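Local coordinates for protein glutathione S-transferase (Bombyx mori, PDB 4E8H) that probably catalyses the conjugation of glutathione to electrophilic substrates, working as a homodimer that binds glutathione at the thioredoxin-like domain of each subunit, at residues 42-47 against 54-59; 18-23 against 73-78; 24-29 against 201-206. All blocks are in the same frame, centred on the assembly; numbering follows the deposited sequence.

Contact 1 of 3, residues 42-47 against 54-59. With GSH (glutathione), chain F.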
ATOM      1  N   GLY B  42     -10.376  24.280  -3.656  1.00 25.46           N
ATOM      2  CA  GLY B  42     -10.707  23.418  -4.787  1.00 24.81           C
ATOM      3  C   GLY B  42      -9.702  23.488  -5.923  1.00 24.32           C
ATOM      4  O   GLY B  42     -10.041  23.194  -7.072  1.00 24.35           O
ATOM      5  N   GLU B  43      -8.463  23.866  -5.602  1.00 23.75           N
ATOM      6  CA  GLU B  43      -7.386  23.948  -6.597  1.00 23.21           C
ATOM      7  C   GLU B  43      -7.001  22.577  -7.160  1.00 22.65           C
ATOM      8  O   GLU B  43      -6.415  22.483  -8.241  1.00 22.57           O
ATOM      9  CB  GLU B  43      -6.155  24.652  -6.020  1.00 23.32           C
ATOM     10  CG  GLU B  43      -6.344  26.147  -5.786  1.00 23.74           C
ATOM     11  CD  GLU B  43      -5.057  26.868  -5.415  1.00 24.40           C
ATOM     12  OE1 GLU B  43      -5.071  28.116  -5.385  1.00 24.79           O
ATOM     13  OE2 GLU B  43      -4.033  26.199  -5.150  1.00 24.50           O
ATOM     14  N   HIS B  44      -7.339  21.524  -6.419  1.00 21.99           N
ATOM     15  CA  HIS B  44      -7.140  20.148  -6.864  1.00 21.36           C
ATOM     16  C   HIS B  44      -8.321  19.643  -7.702  1.00 21.15           C
ATOM     17  O   HIS B  44      -8.295  18.517  -8.204  1.00 21.02           O
ATOM     18  CB  HIS B  44      -6.891  19.227  -5.658  1.00 21.23           C
ATOM     19  CG  HIS B  44      -8.066  19.091  -4.734  1.00 20.65           C
ATOM     20  ND1 HIS B  44      -8.768  20.176  -4.253  1.00 20.28           N
ATOM     21  CD2 HIS B  44      -8.643  17.997  -4.184  1.00 20.11           C
ATOM     22  CE1 HIS B  44      -9.737  19.754  -3.460  1.00 20.03           C
ATOM     23  NE2 HIS B  44      -9.682  18.436  -3.399  1.00 19.88           N
ATOM     24  N   MET B  45      -9.343  20.483  -7.861  1.00 20.91           N
ATOM     25  CA  MET B  45     -10.586  20.081  -8.530  1.00 20.76           C
ATOM     26  C   MET B  45     -10.849  20.774  -9.874  1.00 20.42           C
ATOM     27  O   MET B  45     -11.930  20.622 -10.447  1.00 20.44           O
ATOM     28  CB  MET B  45     -11.790  20.289  -7.599  1.00 20.91           C
ATOM     29  CG  MET B  45     -11.787  19.435  -6.334  1.00 21.54           C
ATOM     30  SD  MET B  45     -11.914  17.657  -6.625  1.00 22.88           S
ATOM     31  CE  MET B  45     -13.641  17.481  -7.075  1.00 22.65           C
ATOM     32  N   THR B  46      -9.873  21.530 -10.371  1.00 20.00           N
ATOM     33  CA  THR B  46      -9.991  22.186 -11.676  1.00 19.57           C
ATOM     34  C   THR B  46      -9.967  21.134 -12.792  1.00 19.28           C
ATOM     35  O   THR B  46      -9.441  20.038 -12.586  1.00 19.21           O
ATOM     36  CB  THR B  46      -8.843  23.192 -11.914  1.00 19.57           C
ATOM     37  OG1 THR B  46      -7.587  22.506 -11.875  1.00 19.49           O
ATOM     38  CG2 THR B  46      -8.855  24.301 -10.865  1.00 19.55           C
ATOM     39  N   PRO B  47     -10.542  21.454 -13.972  1.00 18.96           N
ATOM     40  CA  PRO B  47     -10.414  20.549 -15.121  1.00 18.67           C
ATOM     41  C   PRO B  47      -8.960  20.176 -15.444  1.00 18.36           C
ATOM     42  O   PRO B  47      -8.694  19.054 -15.883  1.00 18.30           O
ATOM     43  CB  PRO B  47     -11.029  21.356 -16.265  1.00 18.70           C
ATOM     44  CG  PRO B  47     -12.054  22.198 -15.601  1.00 18.84           C
ATOM     45  CD  PRO B  47     -11.485  22.556 -14.253  1.00 18.98           C
ATOM     46  N   PRO B  54      -6.958  12.208 -12.030  1.00 11.12           N
ATOM     47  CA  PRO B  54      -8.408  12.052 -11.852  1.00 10.98           C
ATOM     48  C   PRO B  54      -8.834  11.776 -10.408  1.00 10.83           C
ATOM     49  O   PRO B  54      -9.990  12.017 -10.052  1.00 10.84           O
ATOM     50  CB  PRO B  54      -8.758  10.862 -12.756  1.00 10.96           C
ATOM     51  CG  PRO B  54      -7.460  10.175 -13.034  1.00 11.07           C
ATOM     52  CD  PRO B  54      -6.423  11.250 -13.014  1.00 11.13           C
ATOM     53  N   GLN B  55      -7.903  11.289  -9.588  1.00 10.67           N
ATOM     54  CA  GLN B  55      -8.175  11.043  -8.172  1.00 10.56           C
ATOM     55  C   GLN B  55      -8.051  12.326  -7.334  1.00 10.47           C
ATOM     56  O   GLN B  55      -8.387  12.330  -6.148  1.00 10.48           O
ATOM     57  CB  GLN B  55      -7.258   9.935  -7.631  1.00 10.49           C
ATOM     58  CG  GLN B  55      -7.876   9.118  -6.499  1.00 10.83           C
ATOM     59  CD  GLN B  55      -7.011   7.945  -6.051  1.00 11.15           C
ATOM     60  OE1 GLN B  55      -6.184   7.432  -6.808  1.00 11.77           O
ATOM     61  NE2 GLN B  55      -7.210   7.513  -4.812  1.00 10.98           N
ATOM     62  N   HIS B  56      -7.588  13.407  -7.965  1.00 10.53           N
ATOM     63  CA  HIS B  56      -7.449  14.729  -7.327  1.00 10.59           C
ATOM     64  C   HIS B  56      -6.883  14.671  -5.901  1.00 10.54           C
ATOM     65  O   HIS B  56      -7.494  15.161  -4.946  1.00 10.48           O
ATOM     66  CB  HIS B  56      -8.766  15.526  -7.388  1.00 10.63           C
ATOM     67  CG  HIS B  56      -9.953  14.787  -6.854  1.00 11.02           C
ATOM     68  ND1 HIS B  56     -10.235  14.705  -5.508  1.00 11.34           N
ATOM     69  CD2 HIS B  56     -10.930  14.094  -7.486  1.00 11.40           C
ATOM     70  CE1 HIS B  56     -11.334  13.993  -5.333  1.00 11.50           C
ATOM     71  NE2 HIS B  56     -11.777  13.611  -6.518  1.00 11.54           N
ATOM     72  N   THR B  57      -5.710  14.058  -5.780  1.00 10.51           N
ATOM     73  CA  THR B  57      -5.004  13.969  -4.509  1.00 10.47           C
ATOM     74  C   THR B  57      -3.702  14.757  -4.552  1.00 10.25           C
ATOM     75  O   THR B  57      -3.171  15.053  -5.627  1.00 10.24           O
ATOM     76  CB  THR B  57      -4.643  12.508  -4.149  1.00 10.54           C
ATOM     77  OG1 THR B  57      -3.965  11.895  -5.256  1.00 10.95           O
ATOM     78  CG2 THR B  57      -5.892  11.700  -3.801  1.00 10.66           C
ATOM     79  N   ILE B  58      -3.210  15.102  -3.367  1.00  9.91           N
ATOM     80  CA  ILE B  58      -1.826  15.514  -3.181  1.00  9.65           C
ATOM     81  C   ILE B  58      -1.160  14.492  -2.247  1.00  9.42           C
ATOM     82  O   ILE B  58      -1.814  13.970  -1.340  1.00  9.35           O
ATOM     83  CB  ILE B  58      -1.700  16.959  -2.623  1.00  9.72           C
ATOM     84  CG1 ILE B  58      -2.500  17.126  -1.324  1.00  9.78           C
ATOM     85  CG2 ILE B  58      -2.139  17.979  -3.676  1.00  9.73           C
ATOM     86  CD1 ILE B  58      -2.090  18.326  -0.484  1.00 10.29           C
ATOM     87  N   PRO B  59       0.134  14.188  -2.465  1.00  9.24           N
ATOM     88  CA  PRO B  59       1.034  14.732  -3.479  1.00  9.11           C
ATOM     89  C   PRO B  59       0.785  14.158  -4.869  1.00  9.07           C
ATOM     90  O   PRO B  59       0.395  12.996  -5.005  1.00  9.08           O
ATOM     91  CB  PRO B  59       2.416  14.300  -2.982  1.00  9.11           C
ATOM     92  CG  PRO B  59       2.167  13.032  -2.258  1.00  9.14           C
ATOM     93  CD  PRO B  59       0.810  13.184  -1.621  1.00  9.19           C
TER
HETATM   94  N1  GSH F 301      -2.559   7.401  -0.058  1.00  8.44           N
HETATM   95  CA1 GSH F 301      -2.294   8.728  -0.586  1.00  8.82           C
HETATM   96  C1  GSH F 301      -0.810   8.953  -0.633  1.00  8.57           C
HETATM   97  O11 GSH F 301      -0.045   8.291   0.102  1.00  8.49           O
HETATM   98  O12 GSH F 301      -0.319   9.802  -1.411  1.00  8.41           O
HETATM   99  CB1 GSH F 301      -2.960   9.780   0.298  1.00  9.43           C
HETATM  100  CG1 GSH F 301      -3.265  11.052  -0.491  1.00 10.48           C
HETATM  101  CD1 GSH F 301      -4.333  11.880   0.191  1.00 11.27           C
HETATM  102  OE1 GSH F 301      -5.494  11.269   0.708  1.00 11.70           O
HETATM  103  N2  GSH F 301      -4.120  13.193   0.270  1.00 11.93           N
HETATM  104  CA2 GSH F 301      -5.118  14.104   0.807  1.00 12.98           C
HETATM  105  C2  GSH F 301      -5.937  14.698  -0.298  1.00 13.25           C
HETATM  106  O2  GSH F 301      -5.329  14.913  -1.551  1.00 13.49           O
HETATM  107  CB2 GSH F 301      -4.430  15.217   1.588  1.00 13.54           C
HETATM  108  SG2 GSH F 301      -3.555  14.611   3.054  1.00 14.91           S
HETATM  109  N3  GSH F 301      -7.211  14.999  -0.041  1.00 13.62           N
HETATM  110  CA3 GSH F 301      -8.048  15.727  -0.983  1.00 14.17           C
HETATM  111  C3  GSH F 301      -8.795  14.810  -1.927  1.00 14.75           C
HETATM  112  O31 GSH F 301      -8.484  13.602  -2.016  1.00 15.03           O
HETATM  113  O32 GSH F 301      -9.735  15.243  -2.632  1.00 14.91           O
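H56 meets H44 and M45 across two loops that flank helix 47-52, and its side chain can be followed outward from the backbone. CB sits 3.1 Å from the backbone O of H44, a close pairing of methylene and carbonyl. With chi1 at 53°, CG is placed over the residue's own backbone, between N and C, and the second torsion turns one face of the ring to M45. The methionine sulfur lies over that face: SD is 3.6 Å from the centroid of the H56 ring and only 16° off its normal, a sulfur-aromatic contact. The bend at chi2 brings the M45 sulfur there, and on the way its CG lies over one face of the H44 ring. Farther out, H56 ND1 donates to glutathione O32 at 3.0 Å, with O32 near the ring plane and a noticeably bent N-H...O angle of 138°. CD2, CE1 and NE2 all lie under the sulfur too, CE1 also being near O32.

These loops form part of the glutathione site of the thioredoxin-like domain, next to the cis-proline P59 that precedes strand 60-63. I58 pairs with the cysteinyl part of glutathione as a strand would: its N donates to O2 at 2.8 Å, and its O accepts from N2 at 2.9 Å.

H44 approaches the same glycine carboxylate by its ring edge, with NE2 3.3 Å from O32. On that edge, too, CD2 of H44 comes within 3.2 Å of the backbone O of H56. The two imidazole planes are steeply inclined, neither stacked nor edge-to-face, while the H44 side chain also touches Y49. With an alanine here in place of H56, O32 would probably lose its imidazole donor and the M45 sulfur the ring beneath it.

Contact 2 of 3, residues 18-23 against 73-78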
ATOM      1  N   CYS B  18       2.866  14.205   1.494  1.00  7.92           N
ATOM      2  CA  CYS B  18       3.756  15.182   0.857  1.00  8.00           C
ATOM      3  C   CYS B  18       5.112  15.243   1.562  1.00  7.78           C
ATOM      4  O   CYS B  18       6.156  15.279   0.909  1.00  7.74           O
ATOM      5  CB  CYS B  18       3.107  16.570   0.810  1.00  8.06           C
ATOM      6  SG  CYS B  18       1.628  16.663  -0.236  1.00  9.21           S
ATOM      7  N   ARG B  19       5.081  15.231   2.894  1.00  7.54           N
ATOM      8  CA  ARG B  19       6.290  15.303   3.712  1.00  7.41           C
ATOM      9  C   ARG B  19       7.220  14.096   3.540  1.00  7.38           C
ATOM     10  O   ARG B  19       8.441  14.254   3.538  1.00  7.23           O
ATOM     11  CB  ARG B  19       5.919  15.506   5.182  1.00  7.42           C
ATOM     12  CG  ARG B  19       5.445  16.924   5.497  1.00  7.57           C
ATOM     13  CD  ARG B  19       4.479  16.960   6.673  1.00  8.29           C
ATOM     14  NE  ARG B  19       5.008  16.292   7.859  1.00  8.98           N
ATOM     15  CZ  ARG B  19       4.301  16.029   8.954  1.00  9.36           C
ATOM     16  NH1 ARG B  19       3.021  16.375   9.028  1.00  9.73           N
ATOM     17  NH2 ARG B  19       4.871  15.413   9.980  1.00  9.15           N
ATOM     18  N   ALA B  20       6.644  12.903   3.389  1.00  7.42           N
ATOM     19  CA  ALA B  20       7.425  11.695   3.113  1.00  7.54           C
ATOM     20  C   ALA B  20       8.157  11.805   1.775  1.00  7.61           C
ATOM     21  O   ALA B  20       9.331  11.441   1.671  1.00  7.76           O
ATOM     22  CB  ALA B  20       6.531  10.458   3.142  1.00  7.48           C
ATOM     23  N   VAL B  21       7.460  12.314   0.759  1.00  7.63           N
ATOM     24  CA  VAL B  21       8.055  12.519  -0.562  1.00  7.54           C
ATOM     25  C   VAL B  21       9.185  13.553  -0.508  1.00  7.62           C
ATOM     26  O   VAL B  21      10.269  13.317  -1.047  1.00  7.43           O
ATOM     27  CB  VAL B  21       7.001  12.932  -1.627  1.00  7.57           C
ATOM     28  CG1 VAL B  21       7.674  13.305  -2.946  1.00  7.49           C
ATOM     29  CG2 VAL B  21       5.992  11.814  -1.850  1.00  7.45           C
ATOM     30  N   MET B  22       8.927  14.680   0.157  1.00  7.72           N
ATOM     31  CA  MET B  22       9.881  15.794   0.216  1.00  8.02           C
ATOM     32  C   MET B  22      11.202  15.408   0.881  1.00  7.83           C
ATOM     33  O   MET B  22      12.269  15.808   0.418  1.00  7.80           O
ATOM     34  CB  MET B  22       9.259  17.013   0.912  1.00  8.25           C
ATOM     35  CG  MET B  22       8.178  17.710   0.092  1.00  9.73           C
ATOM     36  SD  MET B  22       7.086  18.755   1.080  1.00 13.33           S
ATOM     37  CE  MET B  22       8.054  20.255   1.191  1.00 12.54           C
ATOM     38  N   MET B  23      11.124  14.628   1.957  1.00  7.85           N
ATOM     39  CA  MET B  23      12.323  14.132   2.633  1.00  8.04           C
ATOM     40  C   MET B  23      13.056  13.072   1.809  1.00  8.04           C
ATOM     41  O   MET B  23      14.285  13.011   1.840  1.00  8.11           O
ATOM     42  CB  MET B  23      11.995  13.594   4.030  1.00  8.07           C
ATOM     43  CG  MET B  23      11.721  14.677   5.072  1.00  8.78           C
ATOM     44  SD  MET B  23      11.617  14.057   6.769  1.00 11.06           S
ATOM     45  CE  MET B  23      10.140  13.047   6.696  1.00 10.40           C
ATOM     46  N   ALA B  73       4.517   5.156  -3.877  1.00  6.11           N
ATOM     47  CA  ALA B  73       4.918   4.879  -5.261  1.00  6.15           C
ATOM     48  C   ALA B  73       5.884   5.945  -5.788  1.00  6.21           C
ATOM     49  O   ALA B  73       6.818   5.631  -6.531  1.00  6.15           O
ATOM     50  CB  ALA B  73       3.697   4.770  -6.162  1.00  6.14           C
ATOM     51  N   ILE B  74       5.646   7.201  -5.403  1.00  6.23           N
ATOM     52  CA  ILE B  74       6.544   8.310  -5.740  1.00  6.36           C
ATOM     53  C   ILE B  74       7.928   8.101  -5.120  1.00  6.50           C
ATOM     54  O   ILE B  74       8.944   8.217  -5.808  1.00  6.55           O
ATOM     55  CB  ILE B  74       5.962   9.683  -5.312  1.00  6.34           C
ATOM     56  CG1 ILE B  74       4.705  10.013  -6.126  1.00  6.31           C
ATOM     57  CG2 ILE B  74       7.006  10.790  -5.486  1.00  6.30           C
ATOM     58  CD1 ILE B  74       3.875  11.167  -5.568  1.00  6.02           C
ATOM     59  N   GLN B  75       7.954   7.783  -3.825  1.00  6.56           N
ATOM     60  CA  GLN B  75       9.195   7.495  -3.105  1.00  6.72           C
ATOM     61  C   GLN B  75      10.044   6.441  -3.803  1.00  6.78           C
ATOM     62  O   GLN B  75      11.234   6.658  -4.057  1.00  6.91           O
ATOM     63  CB  GLN B  75       8.886   6.980  -1.705  1.00  6.71           C
ATOM     64  CG  GLN B  75       8.565   8.025  -0.677  1.00  6.82           C
ATOM     65  CD  GLN B  75       8.402   7.400   0.687  1.00  7.32           C
ATOM     66  OE1 GLN B  75       7.401   6.739   0.967  1.00  7.67           O
ATOM     67  NE2 GLN B  75       9.401   7.584   1.541  1.00  7.02           N
ATOM     68  N   THR B  76       9.430   5.297  -4.094  1.00  6.78           N
ATOM     69  CA  THR B  76      10.140   4.179  -4.700  1.00  6.97           C
ATOM     70  C   THR B  76      10.580   4.499  -6.130  1.00  7.29           C
ATOM     71  O   THR B  76      11.674   4.104  -6.544  1.00  7.39           O
ATOM     72  CB  THR B  76       9.319   2.869  -4.657  1.00  6.93           C
ATOM     73  OG1 THR B  76       8.042   3.074  -5.272  1.00  6.59           O
ATOM     74  CG2 THR B  76       9.119   2.407  -3.216  1.00  6.65           C
ATOM     75  N   TYR B  77       9.739   5.229  -6.868  1.00  7.65           N
ATOM     76  CA  TYR B  77      10.096   5.697  -8.213  1.00  8.04           C
ATOM     77  C   TYR B  77      11.339   6.589  -8.223  1.00  8.30           C
ATOM     78  O   TYR B  77      12.205   6.434  -9.087  1.00  8.38           O
ATOM     79  CB  TYR B  77       8.929   6.433  -8.891  1.00  7.98           C
ATOM     80  CG  TYR B  77       9.345   7.179 -10.149  1.00  8.20           C
ATOM     81  CD1 TYR B  77       9.712   6.486 -11.304  1.00  8.17           C
ATOM     82  CD2 TYR B  77       9.391   8.575 -10.178  1.00  8.14           C
ATOM     83  CE1 TYR B  77      10.109   7.162 -12.457  1.00  8.43           C
ATOM     84  CE2 TYR B  77       9.787   9.261 -11.329  1.00  8.33           C
ATOM     85  CZ  TYR B  77      10.141   8.547 -12.464  1.00  8.54           C
ATOM     86  OH  TYR B  77      10.528   9.214 -13.606  1.00  8.95           O
ATOM     87  N   LEU B  78      11.419   7.525  -7.278  1.00  8.60           N
ATOM     88  CA  LEU B  78      12.562   8.433  -7.212  1.00  8.83           C
ATOM     89  C   LEU B  78      13.866   7.668  -6.980  1.00  9.13           C
ATOM     90  O   LEU B  78      14.898   8.003  -7.566  1.00  9.14           O
ATOM     91  CB  LEU B  78      12.354   9.528  -6.156  1.00  8.74           C
ATOM     92  CG  LEU B  78      11.180  10.504  -6.335  1.00  8.80           C
ATOM     93  CD1 LEU B  78      11.130  11.504  -5.188  1.00  8.97           C
ATOM     94  CD2 LEU B  78      11.223  11.233  -7.678  1.00  8.50           C
TER
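Two helices run side by side here in buried, almost wholly apolar packing: residues 18-23 of helix 16-27 against residues 73-78 of helix 71-82. Their local axes come within 9.3 Å and differ in direction by just 8°, so the pair is close to parallel. V21 does most of the work. Its CG1 lies anti to the backbone N (chi1 173°) and reaches I74, meeting CG2 at 3.6 Å; the other branch, V21 CG2, touches the same I74 CG2 at 3.9 Å. I74 CG2 thus lies against both branches of the valine, with CB of I74 behind it near V21 CG2, and the two side chains cross at about a right angle. One turn further along, L78 CD1 makes a looser approach to V21 CG1, at 4.5 Å.

In the thioredoxin-like fold these are the two helices that share one side of the central sheet, and strand 7-11 lies beneath them: V21 packs on L9 and L78 on I7. Helix 71-82 also begins with S71 and R72, which bind glutathione, and the V21 side chain is close to that of S71.

A20 and Q75 meet on the side of the pair that faces helix 160-174. The Q75 chain runs out extended beyond CG past the small methyl of A20, whose CB is 4.3 Å from Q75 CD. What holds the amide lies outside both segments: NE2 makes a probable hydrogen bond to T24 OG1 and another hydrogen bond to V160 O. T164 packs on both A20 and Q75, while at the far side of helix 71-82 Y77 OH pairs with R94 NE of the second subunit.

Contact 3 of 3, residues 24-29 against 201-206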
ATOM      1  N   THR B  24      12.310  12.243   1.077  1.00  8.22           N
ATOM      2  CA  THR B  24      12.924  11.250   0.190  1.00  8.43           C
ATOM      3  C   THR B  24      13.733  11.940  -0.908  1.00  8.71           C
ATOM      4  O   THR B  24      14.855  11.527  -1.207  1.00  8.67           O
ATOM      5  CB  THR B  24      11.883  10.292  -0.434  1.00  8.32           C
ATOM      6  OG1 THR B  24      11.190   9.602   0.611  1.00  8.38           O
ATOM      7  CG2 THR B  24      12.558   9.260  -1.338  1.00  8.34           C
ATOM      8  N   ALA B  25      13.164  12.996  -1.488  1.00  9.13           N
ATOM      9  CA  ALA B  25      13.838  13.785  -2.521  1.00  9.65           C
ATOM     10  C   ALA B  25      15.108  14.472  -2.013  1.00 10.09           C
ATOM     11  O   ALA B  25      16.094  14.573  -2.748  1.00 10.11           O
ATOM     12  CB  ALA B  25      12.884  14.809  -3.114  1.00  9.55           C
ATOM     13  N   ARG B  26      15.083  14.942  -0.766  1.00 10.71           N
ATOM     14  CA  ARG B  26      16.261  15.564  -0.161  1.00 11.51           C
ATOM     15  C   ARG B  26      17.403  14.565   0.014  1.00 11.96           C
ATOM     16  O   ARG B  26      18.549  14.865  -0.331  1.00 11.99           O
ATOM     17  CB  ARG B  26      15.912  16.226   1.177  1.00 11.52           C
ATOM     18  CG  ARG B  26      15.070  17.493   1.048  1.00 12.27           C
ATOM     19  CD  ARG B  26      15.888  18.674   0.539  1.00 13.60           C
ATOM     20  NE  ARG B  26      16.863  19.123   1.530  1.00 14.74           N
ATOM     21  CZ  ARG B  26      16.629  20.059   2.445  1.00 15.24           C
ATOM     22  NH1 ARG B  26      15.447  20.665   2.504  1.00 15.22           N
ATOM     23  NH2 ARG B  26      17.581  20.395   3.304  1.00 15.50           N
ATOM     24  N   VAL B  27      17.086  13.379   0.534  1.00 12.60           N
ATOM     25  CA  VAL B  27      18.079  12.315   0.737  1.00 13.39           C
ATOM     26  C   VAL B  27      18.718  11.892  -0.591  1.00 14.07           C
ATOM     27  O   VAL B  27      19.905  11.559  -0.641  1.00 14.09           O
ATOM     28  CB  VAL B  27      17.472  11.092   1.485  1.00 13.23           C
ATOM     29  CG1 VAL B  27      18.458   9.925   1.547  1.00 13.37           C
ATOM     30  CG2 VAL B  27      17.054  11.484   2.890  1.00 13.12           C
ATOM     31  N   LEU B  28      17.926  11.929  -1.661  1.00 15.06           N
ATOM     32  CA  LEU B  28      18.400  11.608  -3.007  1.00 16.10           C
ATOM     33  C   LEU B  28      19.018  12.819  -3.704  1.00 16.82           C
ATOM     34  O   LEU B  28      19.533  12.701  -4.820  1.00 16.96           O
ATOM     35  CB  LEU B  28      17.254  11.049  -3.857  1.00 16.01           C
ATOM     36  CG  LEU B  28      16.663   9.694  -3.456  1.00 16.17           C
ATOM     37  CD1 LEU B  28      15.327   9.477  -4.137  1.00 16.01           C
ATOM     38  CD2 LEU B  28      17.620   8.547  -3.768  1.00 16.13           C
ATOM     39  N   GLU B  29      18.950  13.974  -3.042  1.00 17.71           N
ATOM     40  CA  GLU B  29      19.525  15.234  -3.536  1.00 18.63           C
ATOM     41  C   GLU B  29      18.892  15.707  -4.852  1.00 18.89           C
ATOM     42  O   GLU B  29      19.580  16.156  -5.773  1.00 18.97           O
ATOM     43  CB  GLU B  29      21.059  15.147  -3.622  1.00 18.81           C
ATOM     44  CG  GLU B  29      21.721  14.806  -2.286  1.00 19.96           C
ATOM     45  CD  GLU B  29      23.226  14.618  -2.384  1.00 21.61           C
ATOM     46  OE1 GLU B  29      23.711  14.108  -3.417  1.00 22.30           O
ATOM     47  OE2 GLU B  29      23.926  14.972  -1.413  1.00 22.32           O
ATOM     48  N   TYR B 201      14.904  17.545   7.894  1.00 12.17           N
ATOM     49  CA  TYR B 201      13.958  16.970   8.846  1.00 11.97           C
ATOM     50  C   TYR B 201      13.135  18.044   9.578  1.00 12.05           C
ATOM     51  O   TYR B 201      11.916  17.909   9.700  1.00 11.95           O
ATOM     52  CB  TYR B 201      14.640  16.024   9.843  1.00 11.88           C
ATOM     53  CG  TYR B 201      13.667  15.484  10.862  1.00 11.43           C
ATOM     54  CD1 TYR B 201      13.606  16.025  12.141  1.00 11.22           C
ATOM     55  CD2 TYR B 201      12.775  14.464  10.532  1.00 11.39           C
ATOM     56  CE1 TYR B 201      12.703  15.555  13.074  1.00 11.24           C
ATOM     57  CE2 TYR B 201      11.862  13.986  11.461  1.00 11.39           C
ATOM     58  CZ  TYR B 201      11.830  14.538  12.730  1.00 11.29           C
ATOM     59  OH  TYR B 201      10.934  14.074  13.664  1.00 11.71           O
ATOM     60  N   ASP B 202      13.799  19.098  10.055  1.00 12.11           N
ATOM     61  CA  ASP B 202      13.108  20.181  10.765  1.00 12.35           C
ATOM     62  C   ASP B 202      12.216  21.008   9.852  1.00 12.23           C
ATOM     63  O   ASP B 202      11.056  21.257  10.180  1.00 12.21           O
ATOM     64  CB  ASP B 202      14.087  21.111  11.490  1.00 12.50           C
ATOM     65  CG  ASP B 202      13.377  22.159  12.348  1.00 13.36           C
ATOM     66  OD1 ASP B 202      13.291  21.962  13.578  1.00 14.24           O
ATOM     67  OD2 ASP B 202      12.894  23.172  11.794  1.00 14.73           O
ATOM     68  N   GLU B 203      12.759  21.443   8.719  1.00 12.27           N
ATOM     69  CA  GLU B 203      12.022  22.327   7.819  1.00 12.36           C
ATOM     70  C   GLU B 203      10.838  21.636   7.135  1.00 12.13           C
ATOM     71  O   GLU B 203       9.858  22.295   6.783  1.00 12.08           O
ATOM     72  CB  GLU B 203      12.955  22.992   6.796  1.00 12.54           C
ATOM     73  CG  GLU B 203      13.687  22.034   5.872  1.00 13.40           C
ATOM     74  CD  GLU B 203      14.809  22.706   5.106  1.00 14.47           C
ATOM     75  OE1 GLU B 203      15.978  22.570   5.524  1.00 14.96           O
ATOM     76  OE2 GLU B 203      14.526  23.370   4.086  1.00 15.00           O
ATOM     77  N   ILE B 204      10.921  20.318   6.963  1.00 11.92           N
ATOM     78  CA  ILE B 204       9.836  19.557   6.337  1.00 11.75           C
ATOM     79  C   ILE B 204       8.908  18.909   7.370  1.00 11.75           C
ATOM     80  O   ILE B 204       7.721  19.239   7.433  1.00 11.74           O
ATOM     81  CB  ILE B 204      10.367  18.482   5.338  1.00 11.74           C
ATOM     82  CG1 ILE B 204      11.161  19.141   4.202  1.00 11.70           C
ATOM     83  CG2 ILE B 204       9.214  17.643   4.771  1.00 11.56           C
ATOM     84  CD1 ILE B 204      12.085  18.191   3.451  1.00 11.58           C
ATOM     85  N   ASP B 205       9.455  18.000   8.178  1.00 11.71           N
ATOM     86  CA  ASP B 205       8.637  17.138   9.034  1.00 11.74           C
ATOM     87  C   ASP B 205       8.174  17.810  10.325  1.00 11.57           C
ATOM     88  O   ASP B 205       6.986  17.770  10.652  1.00 11.47           O
ATOM     89  CB  ASP B 205       9.358  15.820   9.341  1.00 11.88           C
ATOM     90  CG  ASP B 205       8.399  14.649   9.492  1.00 12.56           C
ATOM     91  OD1 ASP B 205       7.233  14.766   9.055  1.00 13.45           O
ATOM     92  OD2 ASP B 205       8.813  13.603  10.034  1.00 13.27           O
ATOM     93  N   VAL B 206       9.112  18.411  11.055  1.00 11.45           N
ATOM     94  CA  VAL B 206       8.799  19.103  12.306  1.00 11.42           C
ATOM     95  C   VAL B 206       7.858  20.286  12.051  1.00 11.52           C
ATOM     96  O   VAL B 206       6.869  20.457  12.767  1.00 11.58           O
ATOM     97  CB  VAL B 206      10.084  19.553  13.059  1.00 11.40           C
ATOM     98  CG1 VAL B 206       9.741  20.400  14.283  1.00 11.35           C
ATOM     99  CG2 VAL B 206      10.905  18.346  13.477  1.00 11.15           C
TER
HETATM  100  O   HOH W   1      18.337  23.112   4.540  1.00 21.43           O
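R26 reaches across to E203 in a salt bridge that joins helix 16-27 of the thioredoxin-like domain to helix 201-213, the last helix of the helical C-terminal part of the glutathione transferase fold. It has two weak, long bonds: NH1 to OE2 is 3.3 Å and NH2 to OE1 is 3.5 Å. The carboxylate stands at the guanidinium edge, but the two planes are 80° apart, so the groups do not lie flat in one plane. A water also links the pair, accepting from R26 NH2 at 3.1 Å and donating to E203 OE1 at 2.6 Å.

Nearer the backbone of R26, its methylene CG rests on I204 CD1 at 3.9 Å. Chi1 (-71°) sets CG against I204, and the bends at chi2 and chi3 then carry the guanidinium to the carboxylate. I204 in turn packs on R19, M22 and M23 of helix 16-27.

Helix 16-27 ends in a Schellman motif at E29, which has positive phi. Helix 201-213 opens with a wide pi-type turn, in which Y201 O accepts from both D205 N, at 2.9 Å, and V206 N, at 3.2 Å.

In the fold
Helix 16-27 ties the three contacts together. Contacts 2 and 3 both use it, their centres about 10 Å apart, and they join directly: R19 NH2 bridges D205 OD1 at 2.6 Å, and L78 packs on L28. Contact 2 also meets contact 1 through P59, whose ring CG is 4.0 Å from V21 CG2 and whose N is 3.7 Å from C18 SG. Contact 1 holds glutathione itself, whereas the I74 side chain is about 6 Å from the ligand and that of I204 about 13 Å. Contacts 1 and 3 do not touch, their nearest atoms being about 10 Å apart.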